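PDB 5I2A: diol-dehydratase from Roseburia inulinivorans, which probably catalyses the B12-independent, glycyl-radical dehydration of 1,2-propanediol, a lyase reaction. Local coordinates for residues A[739-744]-A[778-783]; A[414-419]-A[784-789]; A[656-661]-A[729-734]; A[719-724]-A[754-759]; A[381-386]-A[406-411]. All blocks are in the same frame, centred on the assembly; numbering follows the deposited sequence.

Contact 1: A[739-744]-A[778-783]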
# COMPACT_ATOMS: atom_id res chain seq x y z
N ASN A 739 -20.80 12.70 -43.21
CA ASN A 739 -20.31 11.56 -43.98
C ASN A 739 -18.80 11.35 -43.75
O ASN A 739 -18.37 10.21 -43.56
CB ASN A 739 -20.59 11.74 -45.48
CG ASN A 739 -22.08 11.63 -45.84
OD1 ASN A 739 -22.92 11.25 -45.02
ND2 ASN A 739 -22.40 11.96 -47.08
N SER A 740 -18.02 12.43 -43.75
CA SER A 740 -16.59 12.33 -43.48
C SER A 740 -16.32 11.79 -42.09
O SER A 740 -15.51 10.88 -41.92
CB SER A 740 -15.89 13.68 -43.62
OG SER A 740 -15.72 14.08 -44.97
N VAL A 741 -16.97 12.38 -41.09
CA VAL A 741 -16.65 12.09 -39.69
C VAL A 741 -17.06 10.65 -39.36
O VAL A 741 -16.41 9.98 -38.57
CB VAL A 741 -17.33 13.08 -38.74
CG1 VAL A 741 -17.07 12.71 -37.28
CG2 VAL A 741 -16.84 14.52 -39.01
N ALA A 742 -18.12 10.16 -40.01
CA ALA A 742 -18.54 8.77 -39.81
C ALA A 742 -17.58 7.75 -40.43
O ALA A 742 -17.75 6.57 -40.19
CB ALA A 742 -19.92 8.54 -40.36
N LYS A 743 -16.59 8.18 -41.20
CA LYS A 743 -15.60 7.24 -41.73
C LYS A 743 -14.55 6.83 -40.69
O LYS A 743 -13.82 5.86 -40.89
CB LYS A 743 -14.92 7.82 -42.98
CG LYS A 743 -15.90 8.01 -44.15
CD LYS A 743 -15.30 8.84 -45.28
CE LYS A 743 -16.36 9.15 -46.34
NZ LYS A 743 -15.86 10.13 -47.36
N LEU A 744 -14.48 7.56 -39.59
CA LEU A 744 -13.62 7.16 -38.48
C LEU A 744 -14.20 5.91 -37.83
O LEU A 744 -15.41 5.67 -37.89
CB LEU A 744 -13.51 8.26 -37.44
CG LEU A 744 -13.01 9.64 -37.86
CD1 LEU A 744 -12.97 10.52 -36.64
CD2 LEU A 744 -11.64 9.52 -38.49
N ARG A 778 -29.84 11.60 -37.29
CA ARG A 778 -30.04 10.20 -37.65
C ARG A 778 -29.19 9.76 -38.84
O ARG A 778 -28.73 8.63 -38.88
CB ARG A 778 -31.51 9.93 -37.92
CG ARG A 778 -32.35 9.93 -36.67
CD ARG A 778 -33.59 9.11 -36.87
NE ARG A 778 -34.40 8.98 -35.66
CZ ARG A 778 -34.14 8.14 -34.66
NH1 ARG A 778 -33.06 7.37 -34.69
NH2 ARG A 778 -34.95 8.08 -33.62
N GLY A 779 -28.97 10.64 -39.81
CA GLY A 779 -28.12 10.32 -40.95
C GLY A 779 -26.69 9.99 -40.54
O GLY A 779 -26.07 9.08 -41.08
N TYR A 780 -26.17 10.74 -39.57
CA TYR A 780 -24.85 10.47 -38.99
C TYR A 780 -24.87 9.19 -38.14
O TYR A 780 -23.99 8.34 -38.26
CB TYR A 780 -24.42 11.67 -38.15
CG TYR A 780 -23.12 11.52 -37.41
CD1 TYR A 780 -21.92 11.38 -38.10
CD2 TYR A 780 -23.08 11.56 -36.03
CE1 TYR A 780 -20.72 11.27 -37.41
CE2 TYR A 780 -21.88 11.44 -35.34
CZ TYR A 780 -20.71 11.30 -36.04
OH TYR A 780 -19.52 11.18 -35.37
N PHE A 781 -25.88 9.06 -37.29
CA PHE A 781 -25.97 7.90 -36.40
C PHE A 781 -26.14 6.60 -37.23
O PHE A 781 -25.59 5.56 -36.87
CB PHE A 781 -27.11 8.05 -35.38
CG PHE A 781 -26.79 8.98 -34.22
CD1 PHE A 781 -25.58 9.63 -34.14
CD2 PHE A 781 -27.72 9.18 -33.21
CE1 PHE A 781 -25.29 10.48 -33.07
CE2 PHE A 781 -27.45 10.02 -32.15
CZ PHE A 781 -26.23 10.67 -32.06
N ASP A 782 -26.85 6.69 -38.35
CA ASP A 782 -27.04 5.53 -39.24
C ASP A 782 -25.74 5.09 -39.92
O ASP A 782 -25.68 4.00 -40.48
CB ASP A 782 -28.08 5.82 -40.31
CG ASP A 782 -29.49 5.81 -39.78
OD1 ASP A 782 -29.70 5.30 -38.67
OD2 ASP A 782 -30.37 6.34 -40.46
N GLN A 783 -24.73 5.94 -39.87
CA GLN A 783 -23.42 5.58 -40.39
C GLN A 783 -22.44 5.27 -39.24
O GLN A 783 -21.23 5.27 -39.43
CB GLN A 783 -22.88 6.70 -41.27
CG GLN A 783 -23.72 6.96 -42.53
CD GLN A 783 -23.17 8.10 -43.36
OE1 GLN A 783 -22.27 7.92 -44.17
NE2 GLN A 783 -23.71 9.30 -43.14
O HOH W 1 -19.64 7.90 -44.24
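Gln-783 meets Asn-739 and Ala-742 where the C-terminal ends of two helices, 734-741 and 766-781, pack against each other. Both helices belong to the glycine-radical region of the chain. Along Gln-783, CB lies 3.6 Å from the CB of Ala-742, a small residue that lets the two backbones come close. CG sits beside its own backbone N (chi1 -63°), and the chain then runs extended to CD, which carries the amide along to Asn-739. At the tip the amide divides its work. NE2 donates to OD1 of Asn-739 at 2.8 Å, and this N-H points almost straight at the oxygen. The bond leaves in the plane of the Gln-783 amide, while the two amide planes stand 74° apart. The second hydrogen of NE2 goes back to the carbonyl O of Gly-779, in the helix just before it, at 3.1 Å, approaching from above that carbonyl plane. The amide is thus held by both N-H groups. ND2 of Asn-739 donates to Asp-659 OD2, which helps to hold that amide. Deeper in, Tyr-780 turns its ring edge to the backbone N of Ala-742, and its OH comes 3.5 Å from CG1 of Val-741. The ring also meets Phe-755 edge-to-face. OE1 of Gln-783 accepts from a water at 2.6 Å, and the same water donates to the carbonyl O of Asn-739.

Contact 2: A[414-419]-A[784-789]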
# COMPACT_ATOMS: atom_id res chain seq x y z
N GLU A 414 -27.18 2.77 -30.59
CA GLU A 414 -26.89 1.66 -31.48
C GLU A 414 -25.40 1.42 -31.68
O GLU A 414 -24.98 0.33 -32.07
CB GLU A 414 -27.56 1.87 -32.84
CG GLU A 414 -28.87 1.10 -32.96
CD GLU A 414 -30.06 1.93 -32.55
OE1 GLU A 414 -29.99 3.16 -32.73
OE2 GLU A 414 -31.06 1.38 -32.04
N VAL A 415 -24.59 2.43 -31.41
CA VAL A 415 -23.14 2.30 -31.44
C VAL A 415 -22.57 2.10 -30.03
O VAL A 415 -21.65 1.32 -29.84
CB VAL A 415 -22.48 3.55 -32.08
CG1 VAL A 415 -20.98 3.58 -31.83
CG2 VAL A 415 -22.78 3.57 -33.57
N ILE A 416 -23.12 2.82 -29.06
CA ILE A 416 -22.56 2.81 -27.72
C ILE A 416 -22.78 1.46 -27.02
O ILE A 416 -21.87 0.93 -26.41
CB ILE A 416 -23.14 3.95 -26.88
CG1 ILE A 416 -22.58 5.29 -27.39
CG2 ILE A 416 -22.85 3.75 -25.38
CD1 ILE A 416 -23.22 6.51 -26.76
N ILE A 417 -23.97 0.90 -27.16
CA ILE A 417 -24.30 -0.36 -26.50
C ILE A 417 -23.39 -1.51 -26.97
O ILE A 417 -22.81 -2.19 -26.14
CB ILE A 417 -25.82 -0.68 -26.69
CG1 ILE A 417 -26.64 0.24 -25.78
CG2 ILE A 417 -26.12 -2.15 -26.41
CD1 ILE A 417 -28.10 0.25 -26.06
N PRO A 418 -23.23 -1.71 -28.29
CA PRO A 418 -22.26 -2.73 -28.68
C PRO A 418 -20.81 -2.41 -28.25
O PRO A 418 -20.06 -3.34 -27.94
CB PRO A 418 -22.37 -2.77 -30.20
CG PRO A 418 -23.75 -2.33 -30.48
CD PRO A 418 -24.02 -1.25 -29.45
N ALA A 419 -20.43 -1.14 -28.24
CA ALA A 419 -19.06 -0.81 -27.84
C ALA A 419 -18.82 -1.21 -26.38
O ALA A 419 -17.77 -1.76 -26.04
CB ALA A 419 -18.76 0.68 -28.04
N GLN A 784 -23.00 5.03 -38.06
CA GLN A 784 -22.28 4.58 -36.86
C GLN A 784 -21.50 5.71 -36.16
O GLN A 784 -20.56 5.45 -35.42
CB GLN A 784 -21.34 3.40 -37.17
CG GLN A 784 -22.08 2.08 -37.40
CD GLN A 784 -22.95 2.11 -38.65
OE1 GLN A 784 -22.46 2.30 -39.75
NE2 GLN A 784 -24.26 1.96 -38.47
N GLY A 785 -21.90 6.95 -36.40
CA GLY A 785 -21.40 8.05 -35.58
C GLY A 785 -21.89 7.87 -34.16
O GLY A 785 -22.95 7.29 -33.94
N MET A 786 -21.13 8.35 -33.18
CA MET A 786 -21.49 8.08 -31.78
C MET A 786 -22.25 9.22 -31.09
O MET A 786 -23.09 8.99 -30.22
CB MET A 786 -20.22 7.75 -30.99
CG MET A 786 -20.47 7.42 -29.52
SD MET A 786 -18.97 7.04 -28.58
CE MET A 786 -18.34 5.63 -29.48
N HIS A 787 -21.94 10.45 -31.47
CA HIS A 787 -22.39 11.61 -30.72
C HIS A 787 -22.41 12.87 -31.56
O HIS A 787 -21.56 13.06 -32.42
CB HIS A 787 -21.47 11.83 -29.51
CG HIS A 787 -21.48 13.24 -29.02
ND1 HIS A 787 -20.69 14.22 -29.58
CD2 HIS A 787 -22.21 13.85 -28.06
CE1 HIS A 787 -20.92 15.37 -28.97
NE2 HIS A 787 -21.84 15.17 -28.04
N MET A 788 -23.39 13.74 -31.31
CA MET A 788 -23.44 15.07 -31.93
C MET A 788 -24.01 16.08 -30.95
O MET A 788 -24.87 15.75 -30.14
CB MET A 788 -24.30 15.08 -33.19
CG MET A 788 -23.61 14.63 -34.45
SD MET A 788 -24.65 14.96 -35.91
CE MET A 788 -23.98 16.51 -36.52
N GLN A 789 -23.54 17.32 -31.06
CA GLN A 789 -24.09 18.41 -30.26
C GLN A 789 -23.93 19.75 -31.00
O GLN A 789 -23.06 19.89 -31.84
CB GLN A 789 -23.41 18.48 -28.90
CG GLN A 789 -21.93 18.78 -29.03
CD GLN A 789 -21.19 18.68 -27.70
OE1 GLN A 789 -20.26 19.44 -27.45
NE2 GLN A 789 -21.60 17.75 -26.84
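Val-415 points its two methyl groups at the chain turn formed by Gln-784, Gly-785 and Met-786. CG2 is the closer branch. It lies 3.4 Å from the carbonyl O of Gln-784 and 3.9 Å from the CB of the same residue, and it also touches the carbonyl O of Gly-785. CG1 is anti to the backbone N (chi1 167°), which turns it to the CE methyl of Met-786 at 4.1 Å. The Met-786 chain runs straight through CG and SD and bends only at its last torsion (chi3 -60°), which brings CE round to Val-415. It crosses both helix side chains at about a right angle. Its CG packs against CG1 of Ile-416 at 3.7 Å, with CD1 of Ile-416 a little farther off. No hydrogen bond links the two segments, so the fit is one of shape. An alanine in place of Val-415 would probably leave a gap beside the Gln-784 carbonyl and lose the contact to the Met-786 CE. Beyond the contact, Asn-412 ND2 donates to the carbonyl O of Gly-785, and Ile-416 also rests on Tyr-411. Gln-784 has a positive phi (76°) and is the C-prime residue of a Schellman motif, in which Gly-785 N bonds Tyr-780 O and Gln-784 N bonds Phe-781 O. Helix 413-422 thus packs on a Schellman-terminated helix end, just where the chain enters strand 787-792.

Contact 3: A[656-661]-A[729-734]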
# COMPACT_ATOMS: atom_id res chain seq x y z
N TYR A 656 -10.57 17.26 -45.04
CA TYR A 656 -11.42 16.40 -44.22
C TYR A 656 -12.70 17.15 -43.90
O TYR A 656 -12.65 18.32 -43.57
CB TYR A 656 -10.67 15.99 -42.95
CG TYR A 656 -11.46 15.24 -41.89
CD1 TYR A 656 -11.93 13.95 -42.12
CD2 TYR A 656 -11.66 15.79 -40.63
CE1 TYR A 656 -12.61 13.25 -41.14
CE2 TYR A 656 -12.33 15.09 -39.63
CZ TYR A 656 -12.81 13.83 -39.89
OH TYR A 656 -13.49 13.14 -38.93
N GLY A 657 -13.84 16.49 -44.04
CA GLY A 657 -15.12 17.12 -43.73
C GLY A 657 -15.93 17.51 -44.95
O GLY A 657 -16.92 18.24 -44.84
N ASN A 658 -15.51 17.02 -46.11
CA ASN A 658 -16.21 17.31 -47.35
C ASN A 658 -16.54 16.03 -48.12
O ASN A 658 -16.77 16.07 -49.32
CB ASN A 658 -15.37 18.24 -48.23
CG ASN A 658 -15.13 19.58 -47.58
OD1 ASN A 658 -15.96 20.47 -47.66
ND2 ASN A 658 -13.99 19.72 -46.91
N ASP A 659 -16.53 14.90 -47.41
CA ASP A 659 -16.90 13.61 -47.98
C ASP A 659 -15.98 13.23 -49.15
O ASP A 659 -16.39 12.63 -50.12
CB ASP A 659 -18.37 13.64 -48.42
CG ASP A 659 -18.98 12.25 -48.56
OD1 ASP A 659 -18.33 11.25 -48.19
OD2 ASP A 659 -20.14 12.16 -49.01
N ILE A 660 -14.71 13.62 -49.04
CA ILE A 660 -13.69 13.24 -50.00
C ILE A 660 -12.94 12.02 -49.47
O ILE A 660 -12.19 12.12 -48.50
CB ILE A 660 -12.69 14.38 -50.27
CG1 ILE A 660 -13.41 15.69 -50.63
CG2 ILE A 660 -11.66 13.96 -51.33
CD1 ILE A 660 -14.17 15.66 -51.94
N ASP A 661 -13.13 10.86 -50.10
CA ASP A 661 -12.59 9.60 -49.57
C ASP A 661 -11.09 9.60 -49.35
O ASP A 661 -10.61 9.08 -48.35
CB ASP A 661 -12.95 8.44 -50.48
CG ASP A 661 -14.38 8.01 -50.34
OD1 ASP A 661 -15.02 8.41 -49.34
OD2 ASP A 661 -14.88 7.28 -51.22
N PHE A 729 -12.91 24.69 -43.05
CA PHE A 729 -12.44 23.70 -44.03
C PHE A 729 -13.59 22.85 -44.55
O PHE A 729 -13.52 22.30 -45.65
CB PHE A 729 -11.36 22.79 -43.44
CG PHE A 729 -9.97 23.39 -43.44
CD1 PHE A 729 -9.76 24.71 -43.84
CD2 PHE A 729 -8.88 22.63 -43.05
CE1 PHE A 729 -8.48 25.25 -43.85
CE2 PHE A 729 -7.60 23.16 -43.06
CZ PHE A 729 -7.40 24.48 -43.45
N ASP A 730 -14.64 22.73 -43.75
CA ASP A 730 -15.82 21.99 -44.18
C ASP A 730 -16.77 22.94 -44.92
O ASP A 730 -17.52 23.70 -44.30
CB ASP A 730 -16.52 21.32 -43.00
CG ASP A 730 -16.76 22.27 -41.83
OD1 ASP A 730 -15.88 23.10 -41.54
OD2 ASP A 730 -17.84 22.20 -41.22
N ILE A 731 -16.73 22.89 -46.24
CA ILE A 731 -17.43 23.86 -47.06
C ILE A 731 -18.49 23.23 -47.95
O ILE A 731 -18.95 23.85 -48.91
CB ILE A 731 -16.46 24.66 -47.95
CG1 ILE A 731 -15.71 23.70 -48.88
CG2 ILE A 731 -15.50 25.48 -47.10
CD1 ILE A 731 -14.79 24.41 -49.88
N SER A 732 -18.89 22.01 -47.63
CA SER A 732 -19.82 21.29 -48.48
C SER A 732 -21.14 20.99 -47.78
O SER A 732 -21.90 20.16 -48.23
CB SER A 732 -19.19 19.99 -48.98
OG SER A 732 -17.92 20.25 -49.55
N GLY A 733 -21.39 21.67 -46.67
CA GLY A 733 -22.64 21.49 -45.94
C GLY A 733 -22.57 20.35 -44.94
O GLY A 733 -21.64 19.55 -44.97
N PRO A 734 -23.57 20.28 -44.05
CA PRO A 734 -23.53 19.39 -42.88
C PRO A 734 -23.61 17.91 -43.23
O PRO A 734 -22.96 17.11 -42.56
CB PRO A 734 -24.74 19.83 -42.06
CG PRO A 734 -25.67 20.48 -43.05
CD PRO A 734 -24.77 21.13 -44.08
O HOH W 2 -18.76 20.15 -45.52
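Asn-658 uses both ends of its side-chain amide to grip residues 729-732. OD1 accepts two bonds, each in its carbonyl plane and on a lone pair. One comes from OG of Ser-732 at 2.7 Å, the other from the backbone N of Ile-731 at 2.9 Å. ND2 donates to the carbonyl O of Phe-729 at 2.9 Å, in an almost straight bond (175°) in the amide plane. Its other N-H bond goes to the carbonyl O of Lys-655. The carbonyl O of Gly-657 touches CB of Asp-730 at 3.6 Å. That oxygen also accepts a hydrogen bond from a water, which accepts from Ser-732 N and donates to the carbonyl O of Gly-733. Farther out, Asp-730 is held by Thr-837 and Gln-839, and Asp-659 forms a salt bridge with Lys-743. The loop before helix 661-678, N-capped at Ile-660, here meets the loop before helix 734-741, N-capped at Gly-733, joining the lyase-like and glycine-radical ranges. An alanine at Asn-658 would probably leave the Ile-731 N-H and the Phe-729 carbonyl without their mates and the Ser-732 hydroxyl free to turn. Four bonds hold the amide's rotation, and three of them join the two loops.

Contact 4: A[719-724]-A[754-759]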
# COMPACT_ATOMS: atom_id res chain seq x y z
N VAL A 719 -6.02 23.65 -32.09
CA VAL A 719 -6.25 22.48 -32.93
C VAL A 719 -7.75 22.22 -32.96
O VAL A 719 -8.50 22.89 -32.26
CB VAL A 719 -5.48 21.23 -32.41
CG1 VAL A 719 -3.99 21.45 -32.53
CG2 VAL A 719 -5.87 20.92 -30.98
N ALA A 720 -8.20 21.28 -33.79
CA ALA A 720 -9.63 20.98 -33.91
C ALA A 720 -10.27 20.51 -32.60
O ALA A 720 -9.61 19.96 -31.72
CB ALA A 720 -9.86 19.93 -35.00
N ASP A 721 -11.56 20.74 -32.48
CA ASP A 721 -12.31 20.29 -31.32
C ASP A 721 -12.97 18.97 -31.63
O ASP A 721 -13.88 18.92 -32.45
CB ASP A 721 -13.35 21.34 -30.90
CG ASP A 721 -14.19 21.84 -32.07
OD1 ASP A 721 -13.62 22.21 -33.11
OD2 ASP A 721 -15.43 21.86 -31.94
N GLY A 722 -12.51 17.90 -31.00
CA GLY A 722 -13.10 16.58 -31.18
C GLY A 722 -12.72 15.88 -32.47
O GLY A 722 -11.58 15.95 -32.91
N VAL A 723 -13.69 15.20 -33.08
CA VAL A 723 -13.46 14.47 -34.32
C VAL A 723 -14.00 15.22 -35.55
O VAL A 723 -13.87 14.74 -36.66
CB VAL A 723 -14.10 13.05 -34.28
CG1 VAL A 723 -13.47 12.23 -33.17
CG2 VAL A 723 -15.59 13.13 -34.08
N GLY A 724 -14.61 16.39 -35.34
CA GLY A 724 -15.13 17.17 -36.45
C GLY A 724 -14.05 17.84 -37.30
O GLY A 724 -12.88 17.90 -36.91
N LEU A 754 -16.43 13.06 -29.78
CA LEU A 754 -17.22 14.28 -29.74
C LEU A 754 -17.26 14.96 -31.11
O LEU A 754 -16.22 15.30 -31.68
CB LEU A 754 -16.67 15.25 -28.69
CG LEU A 754 -17.42 16.58 -28.56
CD1 LEU A 754 -17.43 17.06 -27.10
CD2 LEU A 754 -16.82 17.65 -29.45
N PHE A 755 -18.47 15.20 -31.59
CA PHE A 755 -18.69 15.90 -32.86
C PHE A 755 -19.49 17.18 -32.61
O PHE A 755 -20.70 17.12 -32.35
CB PHE A 755 -19.40 14.98 -33.86
CG PHE A 755 -19.53 15.53 -35.28
CD1 PHE A 755 -18.87 16.70 -35.67
CD2 PHE A 755 -20.32 14.87 -36.21
CE1 PHE A 755 -18.99 17.19 -36.96
CE2 PHE A 755 -20.45 15.35 -37.52
CZ PHE A 755 -19.78 16.52 -37.89
N ASN A 756 -18.80 18.31 -32.66
CA ASN A 756 -19.42 19.64 -32.60
C ASN A 756 -19.92 20.11 -33.95
O ASN A 756 -19.20 20.01 -34.94
CB ASN A 756 -18.42 20.69 -32.10
CG ASN A 756 -18.45 20.89 -30.61
OD1 ASN A 756 -19.49 20.70 -29.96
ND2 ASN A 756 -17.31 21.27 -30.05
N MET A 757 -21.12 20.69 -33.98
CA MET A 757 -21.56 21.41 -35.16
C MET A 757 -22.27 22.71 -34.77
O MET A 757 -22.93 22.77 -33.74
CB MET A 757 -22.47 20.52 -36.02
CG MET A 757 -22.86 21.13 -37.34
SD MET A 757 -23.79 20.01 -38.41
CE MET A 757 -22.50 18.98 -39.07
N LYS A 758 -22.11 23.76 -35.58
CA LYS A 758 -22.80 25.02 -35.32
C LYS A 758 -23.81 25.30 -36.43
O LYS A 758 -23.46 25.29 -37.61
CB LYS A 758 -21.79 26.17 -35.16
CG LYS A 758 -22.43 27.55 -34.94
CD LYS A 758 -21.41 28.59 -34.43
CE LYS A 758 -20.29 28.78 -35.43
NZ LYS A 758 -19.25 29.75 -34.99
N MET A 759 -25.06 25.54 -36.05
CA MET A 759 -26.13 25.83 -37.00
C MET A 759 -26.51 27.28 -36.92
O MET A 759 -26.57 27.85 -35.83
CB MET A 759 -27.39 25.01 -36.73
CG MET A 759 -27.16 23.56 -36.34
SD MET A 759 -26.34 22.70 -37.67
CE MET A 759 -27.62 22.79 -38.92
O HOH W 3 -16.10 18.34 -33.59
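Asp-721 holds its CG between its backbone N and carbonyl carbon (chi1 49°), and this brings OD2 to the side-chain amide of Asn-756. ND2 of Asn-756 donates to that oxygen at 2.7 Å, on the anti lone pair, away from OD1. The two side chains cross at about a right angle, yet the carboxylate and amide planes are only 34° apart. The CB of Asn-756 also comes close to OD2, at 3.2 Å. A second N-H bond of the same ND2 goes to the carbonyl O of Val-815. Arg-836 makes a long, weak ion pair with OD2. Residues 721-724 form a type II' beta turn, which lies against the start of strand 756-759, an outermost strand, within this chain, of a mixed sheet. At the turn, the backbone N of Val-723 donates to the carbonyl O of Leu-754 at 2.9 Å, nearly in line with the C=O. The CA of Gly-722 makes a CH-O contact with the same oxygen at 3.4 Å. Gly-722 must lack a side chain here, because a CB would clash with that carbonyl. The CA of Gly-724 lies 3.8 Å from CD1 of Phe-755, and a side chain there would be tight against that ring. CG2 of Val-723 packs against CB of Phe-755. A water bridges the two segments, donating to the carbonyl O of Asp-721 at 2.6 Å and accepting from the backbone N of Asn-756.

Contact 5: A[381-386]-A[406-411]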
# COMPACT_ATOMS: atom_id res chain seq x y z
N LEU A 381 -27.08 18.28 -19.76
CA LEU A 381 -28.21 17.48 -20.19
C LEU A 381 -27.92 16.70 -21.47
O LEU A 381 -27.38 17.22 -22.44
CB LEU A 381 -29.45 18.35 -20.40
CG LEU A 381 -30.73 17.60 -20.69
CD1 LEU A 381 -31.16 16.82 -19.46
CD2 LEU A 381 -31.83 18.57 -21.12
N SER A 382 -28.29 15.43 -21.45
CA SER A 382 -28.05 14.56 -22.58
C SER A 382 -29.31 13.78 -22.95
O SER A 382 -30.21 13.60 -22.13
CB SER A 382 -26.92 13.59 -22.25
OG SER A 382 -25.74 14.30 -21.97
N ILE A 383 -29.35 13.28 -24.18
CA ILE A 383 -30.42 12.38 -24.56
C ILE A 383 -29.86 11.15 -25.28
O ILE A 383 -28.95 11.25 -26.11
CB ILE A 383 -31.48 13.10 -25.44
CG1 ILE A 383 -32.63 12.15 -25.78
CG2 ILE A 383 -30.83 13.70 -26.70
CD1 ILE A 383 -33.86 12.86 -26.35
N ARG A 384 -30.36 9.99 -24.90
CA ARG A 384 -30.04 8.76 -25.60
C ARG A 384 -31.00 8.58 -26.77
O ARG A 384 -32.20 8.50 -26.58
CB ARG A 384 -30.11 7.56 -24.66
CG ARG A 384 -28.94 7.43 -23.71
CD ARG A 384 -29.09 6.23 -22.77
NE ARG A 384 -29.48 5.02 -23.47
CZ ARG A 384 -29.63 3.83 -22.88
NH1 ARG A 384 -29.40 3.70 -21.57
NH2 ARG A 384 -30.03 2.79 -23.59
N VAL A 385 -30.44 8.52 -27.98
CA VAL A 385 -31.21 8.30 -29.19
C VAL A 385 -31.10 6.83 -29.62
O VAL A 385 -29.99 6.28 -29.66
CB VAL A 385 -30.71 9.20 -30.35
CG1 VAL A 385 -31.51 8.95 -31.64
CG2 VAL A 385 -30.78 10.66 -29.95
N TRP A 386 -32.23 6.20 -29.91
CA TRP A 386 -32.22 4.85 -30.49
C TRP A 386 -33.36 4.73 -31.51
O TRP A 386 -34.18 5.64 -31.63
CB TRP A 386 -32.32 3.77 -29.40
CG TRP A 386 -33.67 3.59 -28.78
CD1 TRP A 386 -34.35 4.49 -28.01
CD2 TRP A 386 -34.49 2.42 -28.85
NE1 TRP A 386 -35.54 3.95 -27.61
CE2 TRP A 386 -35.65 2.68 -28.11
CE3 TRP A 386 -34.34 1.18 -29.47
CZ2 TRP A 386 -36.68 1.75 -27.97
CZ3 TRP A 386 -35.37 0.24 -29.34
CH2 TRP A 386 -36.52 0.54 -28.60
N GLY A 406 -27.30 24.80 -26.24
CA GLY A 406 -26.35 23.75 -26.54
C GLY A 406 -26.75 22.39 -26.00
O GLY A 406 -25.97 21.44 -26.05
N LEU A 407 -27.98 22.30 -25.50
CA LEU A 407 -28.50 21.10 -24.87
C LEU A 407 -29.72 20.53 -25.60
O LEU A 407 -30.41 21.26 -26.32
CB LEU A 407 -28.87 21.40 -23.41
CG LEU A 407 -27.79 21.98 -22.49
CD1 LEU A 407 -28.38 22.30 -21.12
CD2 LEU A 407 -26.62 21.00 -22.34
N PRO A 408 -29.98 19.23 -25.46
CA PRO A 408 -29.09 18.24 -24.84
C PRO A 408 -28.02 17.87 -25.84
O PRO A 408 -28.15 18.26 -27.00
CB PRO A 408 -30.00 17.06 -24.55
CG PRO A 408 -31.05 17.15 -25.66
CD PRO A 408 -31.22 18.61 -25.97
N ALA A 409 -26.99 17.16 -25.41
CA ALA A 409 -26.11 16.48 -26.34
C ALA A 409 -26.79 15.16 -26.74
O ALA A 409 -27.54 14.60 -25.95
CB ALA A 409 -24.74 16.21 -25.71
N TYR A 410 -26.52 14.70 -27.96
CA TYR A 410 -27.19 13.53 -28.53
C TYR A 410 -26.23 12.34 -28.63
O TYR A 410 -25.14 12.47 -29.19
CB TYR A 410 -27.76 13.88 -29.93
CG TYR A 410 -28.80 14.99 -29.87
CD1 TYR A 410 -28.42 16.33 -29.79
CD2 TYR A 410 -30.16 14.70 -29.89
CE1 TYR A 410 -29.38 17.35 -29.72
CE2 TYR A 410 -31.12 15.70 -29.81
CZ TYR A 410 -30.72 17.03 -29.73
OH TYR A 410 -31.66 18.02 -29.64
N TYR A 411 -26.65 11.19 -28.11
CA TYR A 411 -25.82 9.98 -28.06
C TYR A 411 -26.51 8.79 -28.74
O TYR A 411 -27.71 8.59 -28.59
CB TYR A 411 -25.45 9.63 -26.61
CG TYR A 411 -24.68 10.77 -25.94
CD1 TYR A 411 -23.28 10.83 -26.02
CD2 TYR A 411 -25.35 11.80 -25.30
CE1 TYR A 411 -22.58 11.87 -25.44
CE2 TYR A 411 -24.66 12.85 -24.71
CZ TYR A 411 -23.28 12.89 -24.78
OH TYR A 411 -22.62 13.94 -24.22
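The ring of Tyr-410 meets Val-385 at its edge, where CG2 of the valine lies near the ring plane, 4.1 Å from CD2. CG2 of Ile-383 approaches the same ring obliquely and more closely, 3.4 Å from CD2. The Tyr-411 ring turns its edge to the carbonyl O of Ile-383, which lies in the ring plane, and OG of Ser-382 comes in obliquely, 3.3 Å from CE2. These rings belong to a parallel strand pair, 380-385 and 409-412, the two strands of a beta-alpha-beta unit whose crossover helix is 391-402. Successive residues alternate between faces: Ile-383 and Tyr-410 share one, Ser-382, Ala-409, Arg-384 and Tyr-411 the other. Tyr-410 has CG beside its backbone N (chi1 -61°), which lays its ring against Ile-383, and its OH bonds Thr-401 of the crossover helix. On the other face, OG of Ser-382 bonds Asn-346 of the next strand, OH of Tyr-411 bonds the carbonyl O of Cys-438, and Arg-384 forms a salt bridge with Asp-413. Pro-408 follows a cis peptide bond. Its CG packs on CG2 of Ile-383 at 3.6 Å, and its CB meets CG of Leu-381. Four backbone bonds tie the strands. Ala-409 N donates to Leu-381 O, and Tyr-411 N to Ile-383 O. Ile-383 N donates to Ala-409 O, and Val-385 N donates to Tyr-411 O at 2.8 Å.

Contacts 2, 4 and 5 reach one mixed sheet, ordered 346-350, 380-385, 409-412, 787-792, 756-759. Contact 5 joins its second and third strands. In contact 2, helix 413-422 meets the turn leading into strand 787-792; contact 4 lies at strand 756-759. Contact 1 lies between helix 734-741 and helix 766-781, the latter leading into strand 787-792. Lys-743 and Ser-740 join it to contact 3; their centres are about 12 Å apart. Along the chain contact 5 closes before any other opens. Contacts 1, 3 and 4 lie between the segments of contact 2; contact 3 closes before contact 1 opens, and contact 4 alternates with both. Contacts 2 and 3 tie the glycine-radical range to the lyase-like range at two places.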